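Local coordinates for putative lipoprotein YcdA (Bacillus subtilis subsp. subtilis str. 168, PDB 4R4G) that is of unknown function but is probably a membrane-anchored lipoprotein, built of an N-terminal Ig-like domain and a C-terminal alpha+beta domain, at residues E7-S12 with Q16-D21; Y153-V156 with D162-D165; K257-K262 with Y268-K273. All blocks are in the same frame, centred on the assembly; numbering follows the deposited sequence.

Followed from the N terminus, contact 1 closes first: the four residues 12-15 turn the chain from strand 9-11 into strand 16-25, forming a hairpin at the edge of one sheet of the Ig-like domain. Contact 2 closes next, where the five residues after V156 bring the chain back onto the end of helix 145-157 before helix 165-170. Contact 3 closes the loop between helices 248-260 and 268-283, where the end of the first meets the start of the second. The three loops are in series, with no nesting or crossing. The contact centres lie about 45 Å (contacts 1 and 2), 37 Å (2 and 3) and 80 Å (1 and 3) apart, reflecting an elongated molecule.

Contact 1 (E7-S12 with Q16-D21); sequences ETEKSS and QVKIKD
E9 and K18 face each other as a non-hydrogen-bonded antiparallel pair, and their side chains run side by side, pointing the same way from the sheet. The side chain of E9 leaves CB on the face it shares with S11, Q16 and K18. With CG anti to the backbone N (chi1 -176°), the chain continues extended, and E9 CG comes to rest 3.9 Å from K18 CG. At E9 CD the neighbour changes to Q16, whose side chain slants across it. The tip divides: E9 OE2 turns to the glutamine, 3.8 Å from Q16 CD. E9 OE1 lies beside the aliphatic part of the lysine, 3.6 Å from K18 CD, while E9 OE1 and K18 NZ stay 4.6 Å apart, a proximity of opposite charges without direct contact. Were E9 an alanine, the K18 chain would probably lose its flanking partner, and its ammonium the nearby negative charge.

The backbone evidence is that of a beta hairpin, with strand 9-11 as the outermost strand of a four-stranded antiparallel sheet in the Ig-like domain. K10 and V17 form the hydrogen-bonded pair, K10 N to V17 O at 3.1 Å and V17 N to K10 O at 2.9 Å. I19 N donates to T8 O at 2.8 Å, nearly straight at 171°, and extends the pairing past strand 9-11. On the other face of the hairpin, V17 and K10 turn toward the second sheet: V17 touches V125, F127 and Y112, and K10 touches F127. S11 meets Q16 through carbon alone, S11 CB to Q16 CG at 3.8 Å.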
ATOM      1  N   GLU A   7      31.809   8.847  12.927  1.00115.32           N
ATOM      2  CA  GLU A   7      30.679   8.812  11.987  1.00111.32           C
ATOM      3  C   GLU A   7      29.265   8.962  12.635  1.00107.28           C
ATOM      4  O   GLU A   7      28.529   9.880  12.248  1.00103.13           O
ATOM      5  CB  GLU A   7      30.722   7.522  11.139  1.00115.23           C
ATOM      6  CG  GLU A   7      30.119   7.682   9.748  1.00126.63           C
ATOM      7  CD  GLU A   7      30.042   6.441   8.871  1.00157.48           C
ATOM      8  OE1 GLU A   7      30.973   5.603   8.921  1.00156.14           O
ATOM      9  OE2 GLU A   7      29.065   6.334   8.092  1.00154.12           O
ATOM     10  N   THR A   8      28.896   8.073  13.594  1.00101.73           N
ATOM     11  CA  THR A   8      27.553   8.033  14.204  1.00 98.11           C
ATOM     12  C   THR A   8      27.504   8.492  15.668  1.00 97.70           C
ATOM     13  O   THR A   8      26.423   8.549  16.258  1.00 95.34           O
ATOM     14  CB  THR A   8      26.951   6.619  14.093  1.00106.20           C
ATOM     15  OG1 THR A   8      27.790   5.694  14.782  1.00111.06           O
ATOM     16  CG2 THR A   8      26.753   6.174  12.652  1.00101.83           C
ATOM     17  N   GLU A   9      28.651   8.811  16.251  1.00 94.26           N
ATOM     18  CA  GLU A   9      28.701   9.299  17.627  1.00 93.82           C
ATOM     19  C   GLU A   9      29.615  10.485  17.676  1.00 93.07           C
ATOM     20  O   GLU A   9      30.753  10.390  17.229  1.00 94.70           O
ATOM     21  CB  GLU A   9      29.159   8.202  18.609  1.00 99.43           C
ATOM     22  CG  GLU A   9      29.133   8.635  20.069  1.00112.12           C
ATOM     23  CD  GLU A   9      29.702   7.633  21.054  1.00141.09           C
ATOM     24  OE1 GLU A   9      29.131   6.524  21.172  1.00128.67           O
ATOM     25  OE2 GLU A   9      30.689   7.978  21.745  1.00145.07           O
ATOM     26  N   LYS A  10      29.107  11.618  18.146  1.00 84.66           N
ATOM     27  CA  LYS A  10      29.871  12.852  18.275  1.00 82.46           C
ATOM     28  C   LYS A  10      29.449  13.521  19.549  1.00 86.13           C
ATOM     29  O   LYS A  10      28.366  13.245  20.068  1.00 84.19           O
ATOM     30  CB  LYS A  10      29.703  13.782  17.058  1.00 81.68           C
ATOM     31  CG  LYS A  10      30.449  13.311  15.812  1.00 89.79           C
ATOM     32  CD  LYS A  10      30.478  14.332  14.694  1.00 90.95           C
ATOM     33  CE  LYS A  10      30.841  13.703  13.367  1.00 90.24           C
ATOM     34  NZ  LYS A  10      31.550  14.660  12.475  1.00 99.67           N
ATOM     35  N   SER A  11      30.313  14.374  20.082  1.00 85.66           N
ATOM     36  CA  SER A  11      30.032  15.042  21.338  1.00 86.70           C
ATOM     37  C   SER A  11      30.747  16.363  21.483  1.00 90.46           C
ATOM     38  O   SER A  11      31.778  16.621  20.862  1.00 89.55           O
ATOM     39  CB  SER A  11      30.429  14.151  22.514  1.00 94.21           C
ATOM     40  OG  SER A  11      31.656  13.487  22.260  1.00104.61           O
ATOM     41  N   SER A  12      30.146  17.207  22.304  1.00 87.99           N
ATOM     42  CA  SER A  12      30.675  18.467  22.761  1.00 88.29           C
ATOM     43  C   SER A  12      30.865  18.281  24.261  1.00 98.78           C
ATOM     44  O   SER A  12      30.527  17.213  24.791  1.00101.15           O
ATOM     45  CB  SER A  12      29.747  19.625  22.409  1.00 87.42           C
ATOM     46  OG  SER A  12      28.587  19.631  23.222  1.00 93.66           O
ATOM     47  N   GLN A  16      26.283  14.620  24.321  1.00 84.45           N
ATOM     48  CA  GLN A  16      26.772  13.559  23.443  1.00 84.82           C
ATOM     49  C   GLN A  16      25.605  13.012  22.632  1.00 86.82           C
ATOM     50  O   GLN A  16      24.604  12.573  23.206  1.00 88.45           O
ATOM     51  CB  GLN A  16      27.491  12.433  24.213  1.00 90.24           C
ATOM     52  CG  GLN A  16      28.054  11.337  23.286  1.00110.96           C
ATOM     53  CD  GLN A  16      28.338  10.015  23.957  1.00135.54           C
ATOM     54  OE1 GLN A  16      29.491   9.565  24.022  1.00135.82           O
ATOM     55  NE2 GLN A  16      27.291   9.339  24.422  1.00123.29           N
ATOM     56  N   VAL A  17      25.731  13.038  21.297  1.00 79.25           N
ATOM     57  CA  VAL A  17      24.663  12.564  20.429  1.00 77.09           C
ATOM     58  C   VAL A  17      25.120  11.313  19.700  1.00 82.85           C
ATOM     59  O   VAL A  17      26.225  11.269  19.164  1.00 83.83           O
ATOM     60  CB  VAL A  17      24.188  13.670  19.451  1.00 76.68           C
ATOM     61  CG1 VAL A  17      22.983  13.220  18.634  1.00 74.40           C
ATOM     62  CG2 VAL A  17      23.869  14.953  20.199  1.00 75.54           C
ATOM     63  N   LYS A  18      24.260  10.302  19.698  1.00 79.51           N
ATOM     64  CA  LYS A  18      24.489   9.036  19.027  1.00 80.41           C
ATOM     65  C   LYS A  18      23.346   8.793  18.081  1.00 81.20           C
ATOM     66  O   LYS A  18      22.192   8.903  18.492  1.00 80.97           O
ATOM     67  CB  LYS A  18      24.598   7.871  20.042  1.00 87.73           C
ATOM     68  CG  LYS A  18      25.444   8.163  21.293  1.00114.00           C
ATOM     69  CD  LYS A  18      25.694   6.913  22.147  1.00129.56           C
ATOM     70  CE  LYS A  18      25.110   7.033  23.533  1.00140.19           C
ATOM     71  NZ  LYS A  18      26.004   6.434  24.559  1.00152.02           N
ATOM     72  N   ILE A  19      23.646   8.467  16.823  1.00 75.22           N
ATOM     73  CA  ILE A  19      22.617   8.132  15.857  1.00 73.52           C
ATOM     74  C   ILE A  19      22.464   6.612  15.867  1.00 84.37           C
ATOM     75  O   ILE A  19      23.322   5.894  15.341  1.00 86.96           O
ATOM     76  CB  ILE A  19      22.925   8.686  14.458  1.00 73.38           C
ATOM     77  CG1 ILE A  19      23.078  10.203  14.499  1.00 71.18           C
ATOM     78  CG2 ILE A  19      21.850   8.236  13.485  1.00 71.02           C
ATOM     79  CD1 ILE A  19      23.346  10.791  13.234  1.00 77.45           C
ATOM     80  N   LYS A  20      21.388   6.128  16.488  1.00 82.38           N
ATOM     81  CA  LYS A  20      21.135   4.705  16.656  1.00 84.39           C
ATOM     82  C   LYS A  20      20.622   4.042  15.372  1.00 89.16           C
ATOM     83  O   LYS A  20      21.016   2.906  15.110  1.00 92.93           O
ATOM     84  CB  LYS A  20      20.188   4.448  17.841  1.00 87.47           C
ATOM     85  CG  LYS A  20      20.755   4.952  19.170  1.00 96.49           C
ATOM     86  CD  LYS A  20      20.270   4.132  20.367  1.00116.32           C
ATOM     87  CE  LYS A  20      21.190   4.293  21.566  1.00129.39           C
ATOM     88  NZ  LYS A  20      20.666   3.641  22.796  1.00138.48           N
ATOM     89  N   ASP A  21      19.773   4.714  14.564  1.00 82.32           N
ATOM     90  CA  ASP A  21      19.232   4.128  13.318  1.00 80.14           C
ATOM     91  C   ASP A  21      18.830   5.206  12.287  1.00 77.91           C
ATOM     92  O   ASP A  21      18.513   6.326  12.686  1.00 76.60           O
ATOM     93  CB  ASP A  21      18.014   3.241  13.646  1.00 83.56           C
ATOM     94  CG  ASP A  21      17.546   2.377  12.494  1.00104.78           C
ATOM     95  OD1 ASP A  21      18.242   1.390  12.176  1.00109.52           O
ATOM     96  OD2 ASP A  21      16.494   2.706  11.888  1.00112.63           O
TER

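Contact 2 (Y153-V156 with D162-D165)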
ATOM      1  N   TYR A 153      -2.967 -10.639  -4.524  1.00 67.64           N
ATOM      2  CA  TYR A 153      -4.365 -10.931  -4.242  1.00 66.83           C
ATOM      3  C   TYR A 153      -5.177 -10.752  -5.506  1.00 68.92           C
ATOM      4  O   TYR A 153      -5.965 -11.623  -5.837  1.00 70.45           O
ATOM      5  CB  TYR A 153      -4.904 -10.016  -3.129  1.00 68.31           C
ATOM      6  CG  TYR A 153      -4.821 -10.598  -1.736  1.00 72.66           C
ATOM      7  CD1 TYR A 153      -5.839 -11.398  -1.231  1.00 75.86           C
ATOM      8  CD2 TYR A 153      -3.740 -10.315  -0.905  1.00 74.30           C
ATOM      9  CE1 TYR A 153      -5.784 -11.907   0.064  1.00 79.21           C
ATOM     10  CE2 TYR A 153      -3.672 -10.821   0.393  1.00 76.94           C
ATOM     11  CZ  TYR A 153      -4.693 -11.624   0.870  1.00 87.74           C
ATOM     12  OH  TYR A 153      -4.622 -12.139   2.139  1.00 93.48           O
ATOM     13  N   VAL A 154      -4.950  -9.651  -6.242  1.00 63.21           N
ATOM     14  CA  VAL A 154      -5.633  -9.330  -7.503  1.00 61.14           C
ATOM     15  C   VAL A 154      -5.299 -10.416  -8.547  1.00 64.46           C
ATOM     16  O   VAL A 154      -6.207 -10.941  -9.202  1.00 63.35           O
ATOM     17  CB  VAL A 154      -5.303  -7.885  -7.989  1.00 62.70           C
ATOM     18  CG1 VAL A 154      -5.791  -7.639  -9.417  1.00 62.94           C
ATOM     19  CG2 VAL A 154      -5.920  -6.858  -7.057  1.00 60.97           C
ATOM     20  N   ASP A 155      -4.025 -10.802  -8.633  1.00 62.00           N
ATOM     21  CA  ASP A 155      -3.562 -11.829  -9.563  1.00 63.55           C
ATOM     22  C   ASP A 155      -4.321 -13.154  -9.390  1.00 69.78           C
ATOM     23  O   ASP A 155      -4.929 -13.646 -10.349  1.00 69.79           O
ATOM     24  CB  ASP A 155      -2.052 -12.059  -9.378  1.00 66.38           C
ATOM     25  CG  ASP A 155      -1.135 -11.168 -10.193  1.00 74.75           C
ATOM     26  OD1 ASP A 155      -1.618 -10.150 -10.743  1.00 74.26           O
ATOM     27  OD2 ASP A 155       0.056 -11.497 -10.301  1.00 82.89           O
ATOM     28  N   VAL A 156      -4.329 -13.700  -8.155  1.00 66.80           N
ATOM     29  CA  VAL A 156      -4.960 -14.988  -7.867  1.00 66.96           C
ATOM     30  C   VAL A 156      -6.490 -14.910  -7.878  1.00 70.13           C
ATOM     31  O   VAL A 156      -7.110 -15.827  -8.418  1.00 72.95           O
ATOM     32  CB  VAL A 156      -4.445 -15.657  -6.563  1.00 71.72           C
ATOM     33  CG1 VAL A 156      -2.933 -15.831  -6.602  1.00 72.85           C
ATOM     34  CG2 VAL A 156      -4.867 -14.896  -5.315  1.00 70.65           C
ATOM     35  N   ASP A 162      -1.521 -17.368 -11.877  1.00 88.93           N
ATOM     36  CA  ASP A 162      -0.696 -18.129 -10.948  1.00 91.86           C
ATOM     37  C   ASP A 162       0.269 -17.151 -10.257  1.00 96.92           C
ATOM     38  O   ASP A 162       0.536 -16.064 -10.796  1.00 96.37           O
ATOM     39  CB  ASP A 162       0.064 -19.246 -11.685  1.00 97.20           C
ATOM     40  CG  ASP A 162      -0.629 -20.595 -11.648  1.00112.69           C
ATOM     41  OD1 ASP A 162      -1.213 -20.934 -10.583  1.00114.34           O
ATOM     42  OD2 ASP A 162      -0.539 -21.344 -12.664  1.00118.54           O
ATOM     43  N   ASN A 163       0.756 -17.499  -9.060  1.00 93.74           N
ATOM     44  CA  ASN A 163       1.661 -16.627  -8.317  1.00 92.83           C
ATOM     45  C   ASN A 163       2.278 -17.436  -7.212  1.00 99.88           C
ATOM     46  O   ASN A 163       1.672 -17.573  -6.149  1.00 99.91           O
ATOM     47  CB  ASN A 163       0.895 -15.409  -7.764  1.00 89.26           C
ATOM     48  CG  ASN A 163       1.682 -14.122  -7.736  1.00112.98           C
ATOM     49  OD1 ASN A 163       2.714 -13.988  -7.056  1.00107.29           O
ATOM     50  ND2 ASN A 163       1.159 -13.119  -8.417  1.00102.43           N
ATOM     51  N   ALA A 164       3.462 -18.017  -7.455  1.00 99.35           N
ATOM     52  CA  ALA A 164       4.134 -18.855  -6.452  1.00102.30           C
ATOM     53  C   ALA A 164       4.525 -18.043  -5.217  1.00105.21           C
ATOM     54  O   ALA A 164       4.729 -18.591  -4.128  1.00106.79           O
ATOM     55  CB  ALA A 164       5.355 -19.513  -7.058  1.00106.61           C
ATOM     56  N   ASP A 165       4.573 -16.726  -5.392  1.00 98.49           N
ATOM     57  CA  ASP A 165       4.892 -15.796  -4.338  1.00 97.22           C
ATOM     58  C   ASP A 165       3.727 -15.577  -3.364  1.00 95.04           C
ATOM     59  O   ASP A 165       3.988 -15.200  -2.224  1.00 95.80           O
ATOM     60  CB  ASP A 165       5.302 -14.454  -4.956  1.00 98.33           C
ATOM     61  CG  ASP A 165       6.755 -14.348  -5.386  1.00118.04           C
ATOM     62  OD1 ASP A 165       7.493 -15.365  -5.267  1.00123.26           O
ATOM     63  OD2 ASP A 165       7.161 -13.250  -5.833  1.00123.31           O
TER
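D155 and V156, near the C-terminal end of helix 145-157, meet N163 in a helix-loop-helix connection, the chain having turned back before it enters helix 165-170. Both segments belong to the DUF5105 region, a family of the NTF2 clan. D162 and N163 lie in the loop before helix 165-170, and the closest CA atoms, those of V156 and D162, are 6.1 Å apart. Both close pairs, D155 with N163 and V156 with N163, join side chain to side chain, so side chains carry the contact, which covers a modest 144 Å².

The polar approach comes first. The CB atoms of D155 and N163 each point toward the opposing segment, and their side chains cross at about a right angle, bringing N163 ND2 to 2.7 Å from D155 OD2. The carboxylate and amide planes are turned 46° against each other, so the two flat groups are far from coplanar. The backbone of D155 hydrogen-bonds to K161 of the loop, whose NZ makes a long, weak ion pair with D155 OD2.

The apolar approach is smaller. V156 places CG1 anti to its carbonyl carbon (chi1 -56°), which brings that methyl to 4.0 Å from N163 CB, again with the side chains crossing at about a right angle. V156 also touches F166 of helix 165-170, and the ring of Y153, a turn earlier, meets the F166 ring edge-to-face, so the following helix packs on the same stretch of helix 145-157. Within the N163 amide it is nitrogen that faces the aspartate: OD1 of N163 stands 4.9 Å from OD2 of D155.

Contact 3 (K257-K262 with Y268-K273)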
ATOM      1  N   LYS A 257     -30.885 -13.086 -29.621  1.00111.66           N
ATOM      2  CA  LYS A 257     -31.772 -12.861 -30.773  1.00114.70           C
ATOM      3  C   LYS A 257     -31.323 -13.732 -31.952  1.00121.29           C
ATOM      4  O   LYS A 257     -32.157 -14.390 -32.570  1.00122.54           O
ATOM      5  CB  LYS A 257     -31.810 -11.377 -31.181  1.00118.69           C
ATOM      6  CG  LYS A 257     -32.641 -10.474 -30.272  1.00123.76           C
ATOM      7  CD  LYS A 257     -32.616  -9.035 -30.778  1.00133.83           C
ATOM      8  CE  LYS A 257     -32.978  -8.023 -29.720  1.00136.83           C
ATOM      9  NZ  LYS A 257     -32.663  -6.637 -30.158  1.00139.66           N
ATOM     10  N   ASP A 258     -29.997 -13.795 -32.200  1.00118.91           N
ATOM     11  CA  ASP A 258     -29.349 -14.597 -33.244  1.00120.37           C
ATOM     12  C   ASP A 258     -29.632 -16.103 -33.057  1.00124.17           C
ATOM     13  O   ASP A 258     -29.539 -16.842 -34.031  1.00124.87           O
ATOM     14  CB  ASP A 258     -27.828 -14.335 -33.246  1.00122.11           C
ATOM     15  CG  ASP A 258     -27.135 -14.646 -34.560  1.00138.40           C
ATOM     16  OD1 ASP A 258     -27.030 -15.843 -34.908  1.00140.68           O
ATOM     17  OD2 ASP A 258     -26.665 -13.699 -35.218  1.00145.04           O
ATOM     18  N   TYR A 259     -29.987 -16.538 -31.812  1.00119.71           N
ATOM     19  CA  TYR A 259     -30.352 -17.911 -31.398  1.00117.92           C
ATOM     20  C   TYR A 259     -31.874 -18.176 -31.563  1.00123.82           C
ATOM     21  O   TYR A 259     -32.292 -19.336 -31.653  1.00122.19           O
ATOM     22  CB  TYR A 259     -29.918 -18.134 -29.941  1.00115.78           C
ATOM     23  CG  TYR A 259     -30.379 -19.419 -29.287  1.00115.21           C
ATOM     24  CD1 TYR A 259     -29.747 -20.629 -29.558  1.00116.38           C
ATOM     25  CD2 TYR A 259     -31.386 -19.411 -28.325  1.00115.36           C
ATOM     26  CE1 TYR A 259     -30.136 -21.808 -28.924  1.00116.44           C
ATOM     27  CE2 TYR A 259     -31.779 -20.583 -27.678  1.00115.28           C
ATOM     28  CZ  TYR A 259     -31.149 -21.779 -27.978  1.00122.36           C
ATOM     29  OH  TYR A 259     -31.525 -22.936 -27.336  1.00122.37           O
ATOM     30  N   TYR A 260     -32.689 -17.096 -31.557  1.00124.02           N
ATOM     31  CA  TYR A 260     -34.135 -17.133 -31.799  1.00126.34           C
ATOM     32  C   TYR A 260     -34.355 -17.108 -33.323  1.00134.23           C
ATOM     33  O   TYR A 260     -35.258 -17.803 -33.801  1.00134.67           O
ATOM     34  CB  TYR A 260     -34.884 -15.989 -31.078  1.00128.56           C
ATOM     35  CG  TYR A 260     -35.278 -16.299 -29.645  1.00128.16           C
ATOM     36  CD1 TYR A 260     -36.106 -17.380 -29.344  1.00129.89           C
ATOM     37  CD2 TYR A 260     -34.879 -15.472 -28.597  1.00127.55           C
ATOM     38  CE1 TYR A 260     -36.485 -17.660 -28.030  1.00129.38           C
ATOM     39  CE2 TYR A 260     -35.254 -15.741 -27.279  1.00126.92           C
ATOM     40  CZ  TYR A 260     -36.052 -16.839 -26.999  1.00133.23           C
ATOM     41  OH  TYR A 260     -36.437 -17.103 -25.707  1.00131.55           O
ATOM     42  N   SER A 261     -33.487 -16.332 -34.077  1.00132.90           N
ATOM     43  CA  SER A 261     -33.504 -16.240 -35.548  0.50135.78           C
ATOM     44  C   SER A 261     -33.100 -17.596 -36.161  1.00140.06           C
ATOM     45  O   SER A 261     -33.415 -17.871 -37.329  1.00142.47           O
ATOM     46  CB  SER A 261     -32.582 -15.126 -36.042  0.50139.77           C
ATOM     47  OG  SER A 261     -33.210 -13.854 -36.008  0.50146.91           O
ATOM     48  N   LYS A 262     -32.424 -18.455 -35.346  1.00134.41           N
ATOM     49  CA  LYS A 262     -31.976 -19.818 -35.637  1.00134.17           C
ATOM     50  C   LYS A 262     -33.156 -20.790 -35.362  1.00140.59           C
ATOM     51  O   LYS A 262     -33.817 -21.269 -36.296  1.00142.06           O
ATOM     52  CB  LYS A 262     -30.763 -20.187 -34.733  1.00133.91           C
ATOM     53  CG  LYS A 262     -29.362 -19.815 -35.215  1.00142.57           C
ATOM     54  CD  LYS A 262     -28.280 -20.400 -34.264  1.00140.91           C
ATOM     55  CE  LYS A 262     -27.578 -19.387 -33.373  1.00135.45           C
ATOM     56  NZ  LYS A 262     -27.009 -20.012 -32.141  1.00128.61           N
ATOM     57  N   TYR A 268     -37.829 -20.459 -22.701  1.00125.58           N
ATOM     58  CA  TYR A 268     -37.164 -19.475 -21.862  1.00124.45           C
ATOM     59  C   TYR A 268     -35.927 -20.114 -21.222  1.00126.12           C
ATOM     60  O   TYR A 268     -34.913 -19.439 -21.093  1.00124.88           O
ATOM     61  CB  TYR A 268     -38.130 -18.918 -20.805  1.00127.42           C
ATOM     62  CG  TYR A 268     -37.547 -17.811 -19.953  1.00128.82           C
ATOM     63  CD1 TYR A 268     -37.497 -16.498 -20.418  1.00131.78           C
ATOM     64  CD2 TYR A 268     -37.072 -18.067 -18.670  1.00128.65           C
ATOM     65  CE1 TYR A 268     -36.965 -15.473 -19.636  1.00132.26           C
ATOM     66  CE2 TYR A 268     -36.546 -17.048 -17.875  1.00129.48           C
ATOM     67  CZ  TYR A 268     -36.494 -15.753 -18.363  1.00137.59           C
ATOM     68  OH  TYR A 268     -35.979 -14.746 -17.584  1.00139.71           O
ATOM     69  N   GLU A 269     -35.991 -21.423 -20.884  1.00121.71           N
ATOM     70  CA  GLU A 269     -34.868 -22.153 -20.293  1.00119.43           C
ATOM     71  C   GLU A 269     -33.726 -22.308 -21.317  1.00119.19           C
ATOM     72  O   GLU A 269     -32.579 -21.966 -20.986  1.00117.24           O
ATOM     73  CB  GLU A 269     -35.310 -23.523 -19.742  1.00121.50           C
ATOM     74  CG  GLU A 269     -34.364 -24.073 -18.680  1.00134.25           C
ATOM     75  CD  GLU A 269     -34.510 -25.531 -18.280  1.00158.49           C
ATOM     76  OE1 GLU A 269     -35.085 -26.321 -19.064  1.00157.97           O
ATOM     77  OE2 GLU A 269     -33.991 -25.897 -17.199  1.00150.57           O
ATOM     78  N   GLU A 270     -34.046 -22.798 -22.553  1.00113.61           N
ATOM     79  CA  GLU A 270     -33.090 -22.985 -23.662  1.00112.24           C
ATOM     80  C   GLU A 270     -32.254 -21.709 -23.912  1.00114.27           C
ATOM     81  O   GLU A 270     -31.018 -21.770 -23.952  1.00112.77           O
ATOM     82  CB  GLU A 270     -33.829 -23.351 -24.961  1.00115.17           C
ATOM     83  CG  GLU A 270     -34.335 -24.781 -25.082  1.00130.46           C
ATOM     84  CD  GLU A 270     -35.366 -24.966 -26.183  1.00157.18           C
ATOM     85  OE1 GLU A 270     -35.007 -24.839 -27.377  1.00149.72           O
ATOM     86  OE2 GLU A 270     -36.542 -25.233 -25.845  1.00156.87           O
ATOM     87  N   ALA A 271     -32.961 -20.559 -24.057  1.00109.73           N
ATOM     88  CA  ALA A 271     -32.426 -19.227 -24.319  1.00108.45           C
ATOM     89  C   ALA A 271     -31.621 -18.681 -23.140  1.00108.53           C
ATOM     90  O   ALA A 271     -30.612 -18.014 -23.372  1.00106.98           O
ATOM     91  CB  ALA A 271     -33.554 -18.274 -24.664  1.00111.32           C
ATOM     92  N   VAL A 272     -32.058 -18.951 -21.887  1.00103.57           N
ATOM     93  CA  VAL A 272     -31.347 -18.511 -20.677  1.00101.43           C
ATOM     94  C   VAL A 272     -30.009 -19.252 -20.600  1.00100.31           C
ATOM     95  O   VAL A 272     -28.974 -18.612 -20.441  1.00 98.93           O
ATOM     96  CB  VAL A 272     -32.198 -18.684 -19.384  1.00106.53           C
ATOM     97  CG1 VAL A 272     -31.323 -18.788 -18.130  1.00105.51           C
ATOM     98  CG2 VAL A 272     -33.191 -17.540 -19.237  1.00108.23           C
ATOM     99  N   LYS A 273     -30.037 -20.587 -20.761  1.00 94.61           N
ATOM    100  CA  LYS A 273     -28.848 -21.434 -20.723  1.00 92.46           C
ATOM    101  C   LYS A 273     -27.844 -21.009 -21.803  1.00 93.13           C
ATOM    102  O   LYS A 273     -26.657 -20.878 -21.492  1.00 93.37           O
ATOM    103  CB  LYS A 273     -29.225 -22.923 -20.831  1.00 95.84           C
ATOM    104  CG  LYS A 273     -29.533 -23.509 -19.445  1.00116.22           C
ATOM    105  CD  LYS A 273     -30.490 -24.699 -19.446  1.00126.36           C
ATOM    106  CE  LYS A 273     -30.769 -25.158 -18.031  1.00135.69           C
ATOM    107  NZ  LYS A 273     -31.397 -26.505 -17.989  1.00144.80           N
TER
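Y259 and A271 bring the two backbones nearest, with their CA atoms 7.5 Å apart, a distance spanned by the tyrosine ring. Y259 carries CG anti to its backbone N (chi1 172°), and its CB points toward the second helix; the ring then reaches A271, with Y259 CE2 3.7 Å from A271 CA. Its hydroxyl goes on to E270, where Y259 OH lies 3.3 Å from E270 CB and the two side chains cross at about a right angle, the ring and carboxylate planes 87° apart.

This is a helix-loop-helix: helices 248-260 and 268-283 follow strand 233-244 and precede strand 293-301, consistent with the second alpha(2) of the alpha(2)-beta(2)-alpha(2)-beta-alpha order of the C-terminal domain. The small A271 side chain probably leaves room for both rings, Y259 lying against its CA while Y260 meets its CB. Y260 starts out alongside the second helix, but its far end swings in, with Y260 OH 3.3 Å from A271 CB. The carboxylate of E270 is engaged just before its own helix, where OE2 hydrogen-bonds to S267 OG. Beyond A271, the Y259 ring stacks with Y274, continuing the packing along helix 268-283.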